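Local coordinates for protein arylmalonate decarboxylase (Bordetella bronchiseptica, PDB 3IXL) that catalyses the decarboxylation of 2-aryl-2-methylmalonates to 2-arylpropionates, releasing carbon dioxide, at residues E53-H58 with A87-A92; R118-A123 with A136-E141. The protein carries 2 engineered substitutions. All coordinates share one frame; numbering follows the deposited sequence.

Contact 1 (E53-H58 with A87-A92)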
ATOM      1  N   GLU A  53     -12.442  12.887   4.487  1.00 10.66           N
ATOM      2  CA  GLU A  53     -12.599  14.278   4.079  1.00 11.33           C
ATOM      3  C   GLU A  53     -11.405  15.149   4.442  1.00 11.23           C
ATOM      4  O   GLU A  53     -11.254  16.245   3.896  1.00 12.29           O
ATOM      5  CB  GLU A  53     -13.866  14.865   4.692  1.00 11.55           C
ATOM      6  CG  GLU A  53     -15.124  14.158   4.211  1.00 13.90           C
ATOM      7  CD  GLU A  53     -16.343  14.490   5.042  1.00 16.52           C
ATOM      8  OE1 GLU A  53     -17.372  14.840   4.435  1.00 18.94           O
ATOM      9  OE2 GLU A  53     -16.282  14.402   6.285  1.00 17.67           O
ATOM     10  N   SER A  54     -10.568  14.669   5.358  1.00 10.50           N
ATOM     11  CA  SER A  54      -9.403  15.425   5.809  1.00 10.73           C
ATOM     12  C   SER A  54      -8.152  15.195   4.973  1.00 10.21           C
ATOM     13  O   SER A  54      -7.156  15.874   5.167  1.00 10.01           O
ATOM     14  CB  SER A  54      -9.100  15.122   7.275  1.00 10.63           C
ATOM     15  OG  SER A  54      -8.623  13.793   7.450  1.00 12.79           O
ATOM     16  N   VAL A  55      -8.205  14.232   4.061  1.00 10.04           N
ATOM     17  CA  VAL A  55      -7.037  13.887   3.260  1.00  9.68           C
ATOM     18  C   VAL A  55      -6.450  15.102   2.539  1.00 10.22           C
ATOM     19  O   VAL A  55      -5.244  15.333   2.594  1.00 10.23           O
ATOM     20  CB  VAL A  55      -7.338  12.726   2.291  1.00  9.71           C
ATOM     21  CG1 VAL A  55      -6.213  12.573   1.253  1.00  8.86           C
ATOM     22  CG2 VAL A  55      -7.520  11.433   3.084  1.00  9.69           C
ATOM     23  N   VAL A  56      -7.303  15.891   1.897  1.00 10.74           N
ATOM     24  CA  VAL A  56      -6.826  17.059   1.153  1.00 11.29           C
ATOM     25  C   VAL A  56      -6.086  18.063   2.055  1.00 11.40           C
ATOM     26  O   VAL A  56      -5.050  18.609   1.674  1.00 11.55           O
ATOM     27  CB  VAL A  56      -7.989  17.732   0.385  1.00 11.52           C
ATOM     28  CG1 VAL A  56      -7.607  19.122  -0.103  1.00 13.59           C
ATOM     29  CG2 VAL A  56      -8.393  16.858  -0.792  1.00 12.74           C
ATOM     30  N   ASP A  57      -6.596  18.271   3.266  1.00 11.24           N
ATOM     31  CA  ASP A  57      -5.955  19.190   4.205  1.00 11.78           C
ATOM     32  C   ASP A  57      -4.591  18.682   4.646  1.00 10.77           C
ATOM     33  O   ASP A  57      -3.658  19.464   4.811  1.00 10.87           O
ATOM     34  CB  ASP A  57      -6.851  19.454   5.417  1.00 12.79           C
ATOM     35  CG  ASP A  57      -8.124  20.202   5.045  1.00 16.94           C
ATOM     36  OD1 ASP A  57      -8.075  21.119   4.192  1.00 21.17           O
ATOM     37  OD2 ASP A  57      -9.187  19.852   5.594  1.00 22.84           O
ATOM     38  N   HIS A  58      -4.469  17.364   4.822  1.00  9.84           N
ATOM     39  CA  HIS A  58      -3.177  16.776   5.173  1.00  9.51           C
ATOM     40  C   HIS A  58      -2.187  16.895   4.013  1.00  8.83           C
ATOM     41  O   HIS A  58      -1.005  17.155   4.224  1.00  9.20           O
ATOM     42  CB  HIS A  58      -3.331  15.318   5.617  1.00  9.81           C
ATOM     43  CG  HIS A  58      -3.861  15.178   7.008  1.00 10.06           C
ATOM     44  ND1 HIS A  58      -3.044  15.212   8.118  1.00 11.49           N
ATOM     45  CD2 HIS A  58      -5.123  15.028   7.472  1.00 12.74           C
ATOM     46  CE1 HIS A  58      -3.780  15.077   9.206  1.00 12.51           C
ATOM     47  NE2 HIS A  58      -5.045  14.966   8.843  1.00 13.01           N
ATOM     48  N   ALA A  87      -8.988   7.709  -8.274  1.00  7.75           N
ATOM     49  CA  ALA A  87      -8.486   8.682  -9.244  1.00  8.64           C
ATOM     50  C   ALA A  87      -8.902  10.114  -8.877  1.00  9.06           C
ATOM     51  O   ALA A  87      -8.079  11.032  -8.950  1.00  9.70           O
ATOM     52  CB  ALA A  87      -8.975   8.323 -10.647  1.00  8.89           C
ATOM     53  N   ALA A  88     -10.164  10.296  -8.478  1.00  8.54           N
ATOM     54  CA  ALA A  88     -10.688  11.629  -8.163  1.00  8.49           C
ATOM     55  C   ALA A  88     -10.029  12.220  -6.924  1.00  8.44           C
ATOM     56  O   ALA A  88      -9.746  13.420  -6.864  1.00  8.74           O
ATOM     57  CB  ALA A  88     -12.197  11.592  -7.992  1.00  8.87           C
ATOM     58  N   LEU A  89      -9.792  11.370  -5.931  1.00  8.24           N
ATOM     59  CA  LEU A  89      -9.103  11.800  -4.723  1.00  8.88           C
ATOM     60  C   LEU A  89      -7.677  12.245  -5.046  1.00  8.76           C
ATOM     61  O   LEU A  89      -7.216  13.268  -4.527  1.00  8.36           O
ATOM     62  CB  LEU A  89      -9.102  10.682  -3.675  1.00  9.51           C
ATOM     63  CG  LEU A  89      -8.443  11.028  -2.340  1.00 10.57           C
ATOM     64  CD1 LEU A  89      -9.143  12.200  -1.670  1.00 11.74           C
ATOM     65  CD2 LEU A  89      -8.450   9.809  -1.428  1.00 10.58           C
ATOM     66  N   THR A  90      -6.991  11.494  -5.904  1.00  8.22           N
ATOM     67  CA  THR A  90      -5.645  11.867  -6.335  1.00  8.29           C
ATOM     68  C   THR A  90      -5.637  13.241  -6.997  1.00  8.75           C
ATOM     69  O   THR A  90      -4.781  14.076  -6.695  1.00  8.50           O
ATOM     70  CB  THR A  90      -5.054  10.820  -7.289  1.00  8.69           C
ATOM     71  OG1 THR A  90      -5.086   9.534  -6.649  1.00  9.26           O
ATOM     72  CG2 THR A  90      -3.603  11.168  -7.646  1.00  9.95           C
ATOM     73  N   VAL A  91      -6.597  13.469  -7.891  1.00  8.86           N
ATOM     74  CA  VAL A  91      -6.708  14.743  -8.593  1.00  9.52           C
ATOM     75  C   VAL A  91      -6.983  15.880  -7.614  1.00  8.85           C
ATOM     76  O   VAL A  91      -6.400  16.962  -7.749  1.00  8.81           O
ATOM     77  CB  VAL A  91      -7.791  14.687  -9.701  1.00 10.14           C
ATOM     78  CG1 VAL A  91      -8.122  16.095 -10.218  1.00 12.03           C
ATOM     79  CG2 VAL A  91      -7.326  13.806 -10.834  1.00 12.72           C
ATOM     80  N   ALA A  92      -7.860  15.644  -6.639  1.00  8.58           N
ATOM     81  CA  ALA A  92      -8.164  16.655  -5.622  1.00  8.79           C
ATOM     82  C   ALA A  92      -6.926  17.020  -4.812  1.00  9.29           C
ATOM     83  O   ALA A  92      -6.689  18.192  -4.527  1.00  9.60           O
ATOM     84  CB  ALA A  92      -9.287  16.197  -4.709  1.00  9.28           C
TER

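Contact 2 (R118-A123 with A136-E141)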
ATOM      1  N   ARG A 118      -1.457 -10.326 -13.667  1.00 13.32           N
ATOM      2  CA  ARG A 118      -2.837 -10.091 -14.076  1.00 14.13           C
ATOM      3  C   ARG A 118      -3.789 -10.861 -13.162  1.00 13.30           C
ATOM      4  O   ARG A 118      -4.774 -10.301 -12.667  1.00 14.19           O
ATOM      5  CB  ARG A 118      -3.039 -10.505 -15.542  1.00 14.93           C
ATOM      6  CG  ARG A 118      -4.490 -10.587 -16.008  1.00 19.01           C
ATOM      7  CD  ARG A 118      -5.094  -9.213 -16.249  1.00 24.69           C
ATOM      8  NE  ARG A 118      -4.544  -8.549 -17.435  1.00 29.27           N
ATOM      9  CZ  ARG A 118      -5.214  -8.341 -18.569  1.00 31.44           C
ATOM     10  NH1 ARG A 118      -6.478  -8.736 -18.692  1.00 33.11           N
ATOM     11  NH2 ARG A 118      -4.619  -7.727 -19.586  1.00 32.33           N
ATOM     12  N   ARG A 119      -3.492 -12.140 -12.946  1.00 12.45           N
ATOM     13  CA  ARG A 119      -4.267 -12.981 -12.046  1.00 12.06           C
ATOM     14  C   ARG A 119      -3.583 -12.960 -10.694  1.00 11.12           C
ATOM     15  O   ARG A 119      -2.440 -13.394 -10.565  1.00 11.34           O
ATOM     16  CB  ARG A 119      -4.342 -14.407 -12.584  1.00 12.74           C
ATOM     17  CG  ARG A 119      -5.226 -14.532 -13.804  1.00 15.30           C
ATOM     18  CD  ARG A 119      -5.155 -15.931 -14.385  1.00 18.10           C
ATOM     19  NE  ARG A 119      -5.290 -16.972 -13.366  1.00 19.81           N
ATOM     20  CZ  ARG A 119      -6.442 -17.326 -12.801  1.00 20.39           C
ATOM     21  NH1 ARG A 119      -7.572 -16.723 -13.148  1.00 21.89           N
ATOM     22  NH2 ARG A 119      -6.464 -18.284 -11.886  1.00 21.85           N
ATOM     23  N   VAL A 120      -4.292 -12.442  -9.691  1.00 10.22           N
ATOM     24  CA  VAL A 120      -3.670 -12.087  -8.434  1.00  9.47           C
ATOM     25  C   VAL A 120      -4.385 -12.719  -7.248  1.00  8.82           C
ATOM     26  O   VAL A 120      -5.582 -12.515  -7.053  1.00  8.99           O
ATOM     27  CB  VAL A 120      -3.564 -10.536  -8.292  1.00  9.44           C
ATOM     28  CG1 VAL A 120      -4.934  -9.843  -8.368  1.00  8.84           C
ATOM     29  CG2 VAL A 120      -2.790 -10.153  -7.021  1.00  9.80           C
ATOM     30  N   ALA A 121      -3.645 -13.514  -6.480  1.00  8.76           N
ATOM     31  CA  ALA A 121      -4.164 -14.078  -5.240  1.00  8.54           C
ATOM     32  C   ALA A 121      -4.094 -12.993  -4.169  1.00  8.39           C
ATOM     33  O   ALA A 121      -3.123 -12.227  -4.129  1.00  8.63           O
ATOM     34  CB  ALA A 121      -3.347 -15.292  -4.832  1.00  8.79           C
ATOM     35  N   LEU A 122      -5.104 -12.939  -3.305  1.00  7.53           N
ATOM     36  CA  LEU A 122      -5.173 -11.904  -2.267  1.00  7.21           C
ATOM     37  C   LEU A 122      -4.891 -12.474  -0.889  1.00  7.07           C
ATOM     38  O   LEU A 122      -5.531 -13.439  -0.460  1.00  8.02           O
ATOM     39  CB  LEU A 122      -6.561 -11.255  -2.257  1.00  7.31           C
ATOM     40  CG  LEU A 122      -7.133 -10.730  -3.578  1.00  8.83           C
ATOM     41  CD1 LEU A 122      -8.522 -10.093  -3.391  1.00  9.55           C
ATOM     42  CD2 LEU A 122      -6.168  -9.757  -4.243  1.00  9.94           C
ATOM     43  N   ALA A 123      -3.938 -11.867  -0.187  1.00  6.49           N
ATOM     44  CA  ALA A 123      -3.619 -12.223   1.191  1.00  6.49           C
ATOM     45  C   ALA A 123      -3.762 -10.917   1.940  1.00  6.39           C
ATOM     46  O   ALA A 123      -2.957 -10.010   1.732  1.00  6.79           O
ATOM     47  CB  ALA A 123      -2.181 -12.737   1.286  1.00  6.57           C
ATOM     48  N   ALA A 136     -13.342  -5.886  -6.100  1.00  8.34           N
ATOM     49  CA  ALA A 136     -14.077  -5.071  -7.074  1.00  8.87           C
ATOM     50  C   ALA A 136     -13.186  -4.000  -7.704  1.00  8.81           C
ATOM     51  O   ALA A 136     -13.244  -3.762  -8.923  1.00  9.70           O
ATOM     52  CB  ALA A 136     -15.304  -4.444  -6.433  1.00  9.43           C
ATOM     53  N   PHE A 137     -12.368  -3.353  -6.873  1.00  9.10           N
ATOM     54  CA  PHE A 137     -11.407  -2.355  -7.334  1.00  8.48           C
ATOM     55  C   PHE A 137     -10.435  -2.962  -8.342  1.00  8.87           C
ATOM     56  O   PHE A 137     -10.221  -2.409  -9.430  1.00  8.90           O
ATOM     57  CB  PHE A 137     -10.646  -1.766  -6.128  1.00  8.55           C
ATOM     58  CG  PHE A 137      -9.500  -0.869  -6.505  1.00  8.81           C
ATOM     59  CD1 PHE A 137      -9.713   0.469  -6.851  1.00 10.21           C
ATOM     60  CD2 PHE A 137      -8.202  -1.348  -6.485  1.00  9.03           C
ATOM     61  CE1 PHE A 137      -8.640   1.298  -7.196  1.00 10.29           C
ATOM     62  CE2 PHE A 137      -7.126  -0.521  -6.829  1.00  9.60           C
ATOM     63  CZ  PHE A 137      -7.352   0.796  -7.181  1.00 10.10           C
ATOM     64  N   LEU A 138      -9.851  -4.103  -7.990  1.00  8.76           N
ATOM     65  CA  LEU A 138      -8.900  -4.752  -8.893  1.00  9.32           C
ATOM     66  C   LEU A 138      -9.548  -5.135 -10.227  1.00  9.91           C
ATOM     67  O   LEU A 138      -8.951  -4.921 -11.285  1.00 10.23           O
ATOM     68  CB  LEU A 138      -8.235  -5.960  -8.232  1.00  9.55           C
ATOM     69  CG  LEU A 138      -7.382  -5.656  -6.991  1.00  8.57           C
ATOM     70  CD1 LEU A 138      -7.047  -6.948  -6.256  1.00  9.47           C
ATOM     71  CD2 LEU A 138      -6.109  -4.902  -7.355  1.00 11.09           C
ATOM     72  N   ALA A 139     -10.766  -5.670 -10.173  1.00 10.28           N
ATOM     73  CA  ALA A 139     -11.506  -6.009 -11.396  1.00 11.10           C
ATOM     74  C   ALA A 139     -11.795  -4.777 -12.257  1.00 11.91           C
ATOM     75  O   ALA A 139     -11.692  -4.839 -13.489  1.00 11.80           O
ATOM     76  CB  ALA A 139     -12.790  -6.751 -11.057  1.00 10.83           C
ATOM     77  N   GLU A 140     -12.149  -3.657 -11.623  1.00 12.31           N
ATOM     78  CA  GLU A 140     -12.358  -2.394 -12.344  1.00 13.71           C
ATOM     79  C   GLU A 140     -11.097  -1.969 -13.085  1.00 14.11           C
ATOM     80  O   GLU A 140     -11.172  -1.290 -14.120  1.00 15.14           O
ATOM     81  CB  GLU A 140     -12.759  -1.267 -11.382  1.00 13.45           C
ATOM     82  CG  GLU A 140     -14.206  -1.267 -10.924  1.00 14.38           C
ATOM     83  CD  GLU A 140     -14.522  -0.085 -10.006  1.00 15.86           C
ATOM     84  OE1 GLU A 140     -15.522   0.626 -10.256  1.00 22.18           O
ATOM     85  OE2 GLU A 140     -13.779   0.134  -9.033  1.00 16.79           O
ATOM     86  N   GLU A 141      -9.944  -2.357 -12.541  1.00 14.46           N
ATOM     87  CA  GLU A 141      -8.647  -1.975 -13.082  1.00 15.06           C
ATOM     88  C   GLU A 141      -8.039  -3.059 -13.970  1.00 15.40           C
ATOM     89  O   GLU A 141      -6.830  -3.069 -14.221  1.00 15.57           O
ATOM     90  CB  GLU A 141      -7.704  -1.601 -11.933  1.00 15.22           C
ATOM     91  CG  GLU A 141      -8.078  -0.293 -11.246  1.00 17.19           C
ATOM     92  CD  GLU A 141      -7.664   0.943 -12.039  1.00 20.50           C
ATOM     93  OE1 GLU A 141      -6.980   0.807 -13.078  1.00 21.34           O
ATOM     94  OE2 GLU A 141      -8.006   2.062 -11.605  1.00 22.36           O
TER

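Contact 1 (E53-H58 with A87-A92)
Val55 and Val56 meet Leu89 and Ala92 in two separate methyl-to-methyl contacts, with no hydrogen bond between the segments. The inner pair is Val55 with Leu89: Val55 CG1 rests 4.2 Å from Leu89 CD1, and the two side chains cross at about a right angle. The CB of Val55 already points at the other helix, whereas the first bond of the Leu89 side chain runs across the interface, neither at the partner nor away from it, and the residue has to reach in with a branch. A chi1 of -178°, with CG opposite the backbone N, and a chi2 of 60° carry Leu89 CD1 across to the valine. The second pair lies nearer the surface, where Val56 CG2 stands 4.1 Å from Ala92 CB. Both valines have nearly the same chi1, yet they touch with different branches, CG1 in Val55 and CG2 in Val56. One turn of helix thus offers two differently directed methyls to the partner. The backbones are closest here, Val56 CA lying 6.9 Å from Ala92 CA, consistent with the small side chain of Ala92. Along the same helices, Val55 also touches Met93 and Val56 touches Ala96, so the apolar seam continues past Ala92. Underneath, Val55 and Leu89 both sit on Leu72 of strand 67-72, and Val55 reaches Ile12 of strand 8-13 as well. Helices 55-64 and 83-97 therefore lie side by side over the same parallel sheet, with Val55 and Leu89 part of the layer between helices and strands.

Contact 2 (R118-A123 with A136-E141)
No flat group enters the meeting of Val120 and Leu122 with Leu138; the one aromatic ring beside it, that of Phe137, leaves the helix on a neighbouring flank. One face of that ring is covered by Glu141 CG, 4.3 Å above the plane and offset toward the rim, while Ser105 and Leu109 of helix 104-114 are also in touch with the phenyl group. On the helix side a single methyl makes the contact. Leu138 CD1 comes 3.6 Å from Leu122 CD2 and 4.2 Å from Val120 CG1, bridging two residues that project from the same side of the strand. The leucines slide past each other in opposite directions, whereas Val120 and Leu138 cross at about a right angle. Val120 presents the methyl that lies between its backbone N and carbonyl carbon (chi1 59°). All three touching residues are buried, and each also meets Leu185 of the adjacent strand 183-187, so Leu138 packs over two strands at once. Glu141, just past the helix, turns its carboxylate into a salt bridge with Arg113. Strand 119-124, helix 128-140 and strand 144-145 form a beta-alpha-beta unit, its helix packed on a parallel sheet as expected of alpha/beta lobes in the Asp/Glu racemase superfamily.

In the fold
The two contacts belong to different lobes, each built round its own parallel sheet, their centres about 23 Å apart and their nearest atoms about 6 Å apart without touching. Along the chain both segments of contact 1 precede those of contact 2. Contact 1 joins two helices over the sheet containing strands 8-13 and 67-72; contact 2 joins a helix to the second parallel sheet, built in the same 2-1-3-4 strand order. Both lobes supply the pocket that holds 2-phenylacetic acid: strand 67-72 runs into Met73 and the engineered Cys74, strand 183-187 into the engineered Ser188. The side chains of Val55 and Leu138 each lie about 12 Å from the bound acid, consistent with two alpha/beta lobes flanking a shared active site.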